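Local coordinates for Wnt inhibitor of Dorsal protein (Drosophila melanogaster, PDB 4KRR), which is a secreted Wnt-family protein that probably signals as a ligand of frizzled receptors, represented here by its N-terminal domain and linker, at residues 50-56 with 194-200; 39-43 with 58-62. All blocks are in the same frame, centred on the assembly; numbering follows the deposited sequence.

Interaction 1 (50-56 with 194-200); sequences SPNREDV and LVFMQDS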
loop_
_atom_site.group_PDB
_atom_site.type_symbol
_atom_site.label_atom_id
_atom_site.label_comp_id
_atom_site.label_asym_id
_atom_site.label_seq_id
_atom_site.Cartn_x
_atom_site.Cartn_y
_atom_site.Cartn_z
ATOM N N SER A 50 5.774 -17.186 -9.728
ATOM C CA SER A 50 7.120 -17.064 -9.185
ATOM C C SER A 50 7.633 -15.636 -9.325
ATOM O O SER A 50 8.481 -15.358 -10.170
ATOM C CB SER A 50 8.066 -18.043 -9.885
ATOM O OG SER A 50 9.365 -17.985 -9.324
ATOM N N PRO A 51 7.121 -14.722 -8.488
ATOM C CA PRO A 51 7.474 -13.304 -8.601
ATOM C C PRO A 51 8.905 -13.022 -8.166
ATOM O O PRO A 51 9.397 -13.633 -7.214
ATOM C CB PRO A 51 6.494 -12.628 -7.641
ATOM C CG PRO A 51 6.196 -13.670 -6.624
ATOM C CD PRO A 51 6.202 -14.977 -7.362
ATOM N N ASN A 52 9.568 -12.113 -8.874
ATOM C CA ASN A 52 10.868 -11.623 -8.440
ATOM C C ASN A 52 10.703 -10.422 -7.512
ATOM O O ASN A 52 9.580 -9.972 -7.270
ATOM C CB ASN A 52 11.778 -11.300 -9.635
ATOM C CG ASN A 52 11.208 -10.225 -10.549
ATOM O OD1 ASN A 52 10.651 -9.225 -10.094
ATOM N ND2 ASN A 52 11.356 -10.428 -11.852
ATOM N N ARG A 53 11.819 -9.907 -7.006
ATOM C CA ARG A 53 11.794 -8.831 -6.018
ATOM C C ARG A 53 11.080 -7.578 -6.529
ATOM O O ARG A 53 10.390 -6.896 -5.771
ATOM C CB ARG A 53 13.215 -8.483 -5.566
ATOM C CG ARG A 53 13.270 -7.756 -4.230
ATOM C CD ARG A 53 14.653 -7.188 -3.951
ATOM N NE ARG A 53 15.667 -8.221 -3.760
ATOM C CZ ARG A 53 16.217 -8.524 -2.588
ATOM N NH1 ARG A 53 15.852 -7.872 -1.493
ATOM N NH2 ARG A 53 17.136 -9.478 -2.510
ATOM N N GLU A 54 11.232 -7.281 -7.814
ATOM C CA GLU A 54 10.575 -6.114 -8.393
ATOM C C GLU A 54 9.070 -6.319 -8.561
ATOM O O GLU A 54 8.297 -5.372 -8.406
ATOM C CB GLU A 54 11.225 -5.704 -9.719
ATOM C CG GLU A 54 12.633 -5.139 -9.563
ATOM C CD GLU A 54 13.644 -6.210 -9.213
ATOM O OE1 GLU A 54 13.616 -7.274 -9.867
ATOM O OE2 GLU A 54 14.448 -6.002 -8.279
ATOM N N ASP A 55 8.661 -7.547 -8.880
ATOM C CA ASP A 55 7.240 -7.892 -8.955
ATOM C C ASP A 55 6.591 -7.640 -7.602
ATOM O O ASP A 55 5.492 -7.090 -7.510
ATOM C CB ASP A 55 7.052 -9.368 -9.321
ATOM C CG ASP A 55 7.485 -9.685 -10.737
ATOM O OD1 ASP A 55 7.139 -8.915 -11.659
ATOM O OD2 ASP A 55 8.172 -10.712 -10.926
ATOM N N VAL A 56 7.293 -8.058 -6.555
ATOM C CA VAL A 56 6.834 -7.902 -5.184
ATOM C C VAL A 56 6.672 -6.432 -4.792
ATOM O O VAL A 56 5.667 -6.055 -4.191
ATOM C CB VAL A 56 7.793 -8.612 -4.211
ATOM C CG1 VAL A 56 7.479 -8.250 -2.767
ATOM C CG2 VAL A 56 7.719 -10.117 -4.423
ATOM N N LEU A 194 8.769 -8.893 3.357
ATOM C CA LEU A 194 8.251 -9.282 2.054
ATOM C C LEU A 194 9.029 -10.492 1.559
ATOM O O LEU A 194 10.195 -10.676 1.914
ATOM C CB LEU A 194 8.391 -8.134 1.054
ATOM C CG LEU A 194 7.565 -6.871 1.305
ATOM C CD1 LEU A 194 8.036 -5.741 0.397
ATOM C CD2 LEU A 194 6.087 -7.153 1.087
ATOM N N VAL A 195 8.388 -11.320 0.742
ATOM C CA VAL A 195 9.056 -12.488 0.187
ATOM C C VAL A 195 8.953 -12.519 -1.332
ATOM O O VAL A 195 7.981 -12.035 -1.908
ATOM C CB VAL A 195 8.492 -13.809 0.769
ATOM C CG1 VAL A 195 8.746 -13.883 2.269
ATOM C CG2 VAL A 195 7.006 -13.947 0.462
ATOM N N PHE A 196 9.975 -13.076 -1.973
ATOM C CA PHE A 196 9.945 -13.316 -3.410
ATOM C C PHE A 196 10.560 -14.678 -3.695
ATOM O O PHE A 196 11.139 -15.300 -2.802
ATOM C CB PHE A 196 10.667 -12.205 -4.186
ATOM C CG PHE A 196 12.147 -12.136 -3.932
ATOM C CD1 PHE A 196 12.641 -11.516 -2.795
ATOM C CD2 PHE A 196 13.045 -12.664 -4.845
ATOM C CE1 PHE A 196 14.001 -11.445 -2.565
ATOM C CE2 PHE A 196 14.406 -12.593 -4.622
ATOM C CZ PHE A 196 14.884 -11.983 -3.483
ATOM N N MET A 197 10.435 -15.139 -4.935
ATOM C CA MET A 197 10.848 -16.496 -5.279
ATOM C C MET A 197 11.888 -16.537 -6.395
ATOM O O MET A 197 12.845 -17.307 -6.333
ATOM C CB MET A 197 9.624 -17.332 -5.659
ATOM C CG MET A 197 8.617 -17.484 -4.520
ATOM S SD MET A 197 6.988 -18.054 -5.040
ATOM C CE MET A 197 7.403 -19.596 -5.854
ATOM N N GLN A 198 11.704 -15.700 -7.409
ATOM C CA GLN A 198 12.548 -15.751 -8.595
ATOM C C GLN A 198 13.664 -14.715 -8.563
ATOM O O GLN A 198 13.508 -13.633 -7.996
ATOM C CB GLN A 198 11.701 -15.549 -9.853
ATOM C CG GLN A 198 12.435 -15.821 -11.158
ATOM C CD GLN A 198 12.484 -17.295 -11.498
ATOM O OE1 GLN A 198 13.281 -17.728 -12.330
ATOM N NE2 GLN A 198 11.620 -18.077 -10.859
ATOM N N ASP A 199 14.794 -15.053 -9.177
ATOM C CA ASP A 199 15.863 -14.089 -9.379
ATOM C C ASP A 199 15.419 -13.022 -10.369
ATOM O O ASP A 199 14.530 -13.250 -11.192
ATOM C CB ASP A 199 17.130 -14.778 -9.892
ATOM C CG ASP A 199 17.892 -15.490 -8.795
ATOM O OD1 ASP A 199 17.651 -15.182 -7.609
ATOM O OD2 ASP A 199 18.741 -16.349 -9.117
ATOM N N SER A 200 16.041 -11.852 -10.285
ATOM C CA SER A 200 15.756 -10.776 -11.218
ATOM C C SER A 200 16.666 -10.891 -12.432
ATOM O O SER A 200 17.819 -11.303 -12.310
ATOM C CB SER A 200 15.939 -9.417 -10.539
ATOM O OG SER A 200 15.007 -9.254 -9.483
HETATM O O HOH W 1 12.462 -12.929 -13.047
HETATM O O HOH W 2 14.328 -11.017 -7.595
#

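Interaction 2 (39-43 with 58-62); sequences FVQKN and VAAIS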
loop_
_atom_site.group_PDB
_atom_site.type_symbol
_atom_site.label_atom_id
_atom_site.label_comp_id
_atom_site.label_asym_id
_atom_site.label_seq_id
_atom_site.Cartn_x
_atom_site.Cartn_y
_atom_site.Cartn_z
ATOM N N PHE A 39 5.820 -0.830 -15.274
ATOM C CA PHE A 39 5.035 -0.690 -14.053
ATOM C C PHE A 39 3.567 -1.000 -14.320
ATOM O O PHE A 39 2.932 -1.739 -13.572
ATOM C CB PHE A 39 5.175 0.724 -13.477
ATOM C CG PHE A 39 4.409 0.937 -12.198
ATOM C CD1 PHE A 39 4.983 0.636 -10.976
ATOM C CD2 PHE A 39 3.114 1.435 -12.221
ATOM C CE1 PHE A 39 4.283 0.828 -9.800
ATOM C CE2 PHE A 39 2.409 1.625 -11.049
ATOM C CZ PHE A 39 2.995 1.321 -9.836
ATOM N N VAL A 40 3.037 -0.421 -15.393
ATOM C CA VAL A 40 1.646 -0.632 -15.775
ATOM C C VAL A 40 1.390 -2.085 -16.170
ATOM O O VAL A 40 0.383 -2.672 -15.781
ATOM C CB VAL A 40 1.238 0.308 -16.929
ATOM C CG1 VAL A 40 -0.129 -0.070 -17.478
ATOM C CG2 VAL A 40 1.250 1.757 -16.460
ATOM N N GLN A 41 2.312 -2.660 -16.936
ATOM C CA GLN A 41 2.172 -4.037 -17.403
ATOM C C GLN A 41 2.235 -5.035 -16.247
ATOM O O GLN A 41 1.533 -6.046 -16.251
ATOM C CB GLN A 41 3.232 -4.352 -18.464
ATOM C CG GLN A 41 3.354 -5.823 -18.837
ATOM C CD GLN A 41 2.120 -6.372 -19.532
ATOM O OE1 GLN A 41 1.870 -7.579 -19.503
ATOM N NE2 GLN A 41 1.349 -5.495 -20.170
ATOM N N LYS A 42 3.071 -4.739 -15.256
ATOM C CA LYS A 42 3.142 -5.550 -14.044
ATOM C C LYS A 42 1.828 -5.503 -13.268
ATOM O O LYS A 42 1.475 -6.456 -12.579
ATOM C CB LYS A 42 4.292 -5.093 -13.140
ATOM C CG LYS A 42 5.669 -5.592 -13.558
ATOM C CD LYS A 42 6.716 -5.249 -12.503
ATOM C CE LYS A 42 8.118 -5.657 -12.939
ATOM N NZ LYS A 42 8.219 -7.116 -13.213
ATOM N N ASN A 43 1.107 -4.393 -13.375
ATOM C CA ASN A 43 -0.177 -4.265 -12.693
ATOM C C ASN A 43 -1.338 -4.841 -13.499
ATOM O O ASN A 43 -2.339 -5.279 -12.931
ATOM C CB ASN A 43 -0.452 -2.807 -12.315
ATOM C CG ASN A 43 0.141 -2.435 -10.969
ATOM O OD1 ASN A 43 -0.016 -3.163 -9.988
ATOM N ND2 ASN A 43 0.833 -1.302 -10.915
ATOM N N VAL A 58 6.258 -3.737 -6.801
ATOM C CA VAL A 58 5.213 -3.098 -7.595
ATOM C C VAL A 58 3.819 -3.426 -7.072
ATOM O O VAL A 58 2.979 -2.538 -6.924
ATOM C CB VAL A 58 5.328 -3.473 -9.086
ATOM C CG1 VAL A 58 4.139 -2.937 -9.866
ATOM C CG2 VAL A 58 6.630 -2.934 -9.661
ATOM N N ALA A 59 3.587 -4.701 -6.778
ATOM C CA ALA A 59 2.312 -5.134 -6.219
ATOM C C ALA A 59 2.089 -4.530 -4.834
ATOM O O ALA A 59 0.973 -4.132 -4.496
ATOM C CB ALA A 59 2.249 -6.657 -6.155
ATOM N N ALA A 60 3.155 -4.469 -4.040
ATOM C CA ALA A 60 3.087 -3.907 -2.692
ATOM C C ALA A 60 2.774 -2.414 -2.705
ATOM O O ALA A 60 1.866 -1.961 -2.004
ATOM C CB ALA A 60 4.387 -4.166 -1.938
ATOM N N ILE A 61 3.523 -1.651 -3.497
ATOM C CA ILE A 61 3.326 -0.204 -3.552
ATOM C C ILE A 61 1.973 0.145 -4.177
ATOM O O ILE A 61 1.360 1.154 -3.826
ATOM C CB ILE A 61 4.487 0.526 -4.292
ATOM C CG1 ILE A 61 4.419 2.039 -4.063
ATOM C CG2 ILE A 61 4.484 0.210 -5.781
ATOM C CD1 ILE A 61 4.932 2.488 -2.703
ATOM N N SER A 62 1.498 -0.704 -5.084
ATOM C CA SER A 62 0.214 -0.477 -5.739
ATOM C C SER A 62 -0.944 -0.751 -4.784
ATOM O O SER A 62 -1.873 0.049 -4.681
ATOM C CB SER A 62 0.086 -1.336 -6.999
ATOM O OG SER A 62 1.128 -1.040 -7.912
#

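Interaction 1 (50-56 with 194-200)
R53 lies over one face of the F196 ring: its CB sits 4.0 Å from the ring centroid, almost on the ring normal, a CH-pi contact. Further out, the guanidinium brings NH2 to within 3.5 Å of F196 CZ, its plane turned 46° from the ring, while NH1 of R53 bonds to the backbone oxygen of Y169. The ring reaches this place because CG of F196 stands between its own backbone N and carbonyl carbon (chi1 66°); CB of F196 then packs on V56 CG2 at 3.6 Å. Cutting F196 back to an alanine would remove the ring under R53, whose aliphatic chain would probably lose its support, leaving the Y169 bond to hold the guanidinium. Beside the ring, P51 O takes two backbone donors, M197 N at 2.9 Å almost straight down the carbonyl and Q198 N from above the carbonyl plane. Here the chain after strand 195-196, which pairs with strand 173-174 beside the helical core, is tied to the turn leading into helix 53-75, whose first turn carries a capping box: D55 N donates to N52 OD1 at 2.9 Å, and N52 N returns a bond to D55 OD2, using that oxygen's anti lone pair. Toward the more exposed end, Q198 NE2 donates to S50 OG at 2.7 Å, with the hydroxyl close to the amide plane. S200 OG gives a very short bond of 2.5 Å to E54 OE1, a carboxylate that also meets the hydroxyls of Y203 and Y169. One water joins R53 N, Q198 O and S200 OG; a second spans N52 ND2 and D199 O.

Interaction 2 (39-43 with 58-62)
V58 points into this helix crossing, and its two methyls do different work. CG1 sits 3.8 Å from F39 CE1 and also faces the N43 amide nitrogen, whereas CG2 rests against K42 CD at 3.7 Å. The F39 ring reaches inward because its CG lies anti to the backbone N (chi1 -179°), which carries it along the flank of helix 53-75; the CG2 methyl of I61 then meets the ring edge near its plane, at 4.1 Å from CE1. F39 CZ comes 3.6 Å from S62 OG, so the buried hydroxyl has an aromatic carbon beside it as well as polar partners. N43 ND2 donates to S62 OG at 3.0 Å, with the oxygen close to the amide plane but the N-H bent to 146°. S62 OG donates to V58 O at 2.6 Å, one turn back on its own helix, and that carbonyl takes S62 N from the opposite face. The hydroxyl relays a bond from one helix into the backbone of the other.

The packing gives way where K42 and N43, both partly exposed, reach outward. Past its aliphatic part K42 turns away, bent at its last torsion, to a salt bridge with D55, and N43 OD1 holds a glycerol probably from the crystallisation liquor. The axes of segments 39-43 and 58-62 pass 10.3 Å apart at 85°, a nearly perpendicular crossing within the helical core of the Wnt N-terminal domain. Helix 8-26 packs on F39 through A19, L20 and C23 and on S62 through L16, while helix 158-170 meets I61 through F158, A162 and L165.

Helix 53-75 is common to both: interaction 1 engages its capped N-terminal turn, and interaction 2 the next turns along, with centres about 12 Å apart. The direct tie is a salt bridge of 2.6 Å between D55 OD1 and K42 NZ. D55 links them indirectly: its OD2 closes the cap of the turn that interaction 1 uses, and its OD1 holds K42. Interaction 1 brings the chain beyond strand 195-196 back to the helix start; interaction 2, nearer the chain's centre, packs two helices close in sequence. Glycerol, probably from the crystallisation liquor, lies about 4 Å from the E54 side chain and about 3 Å from that of N43; no functional site is implied.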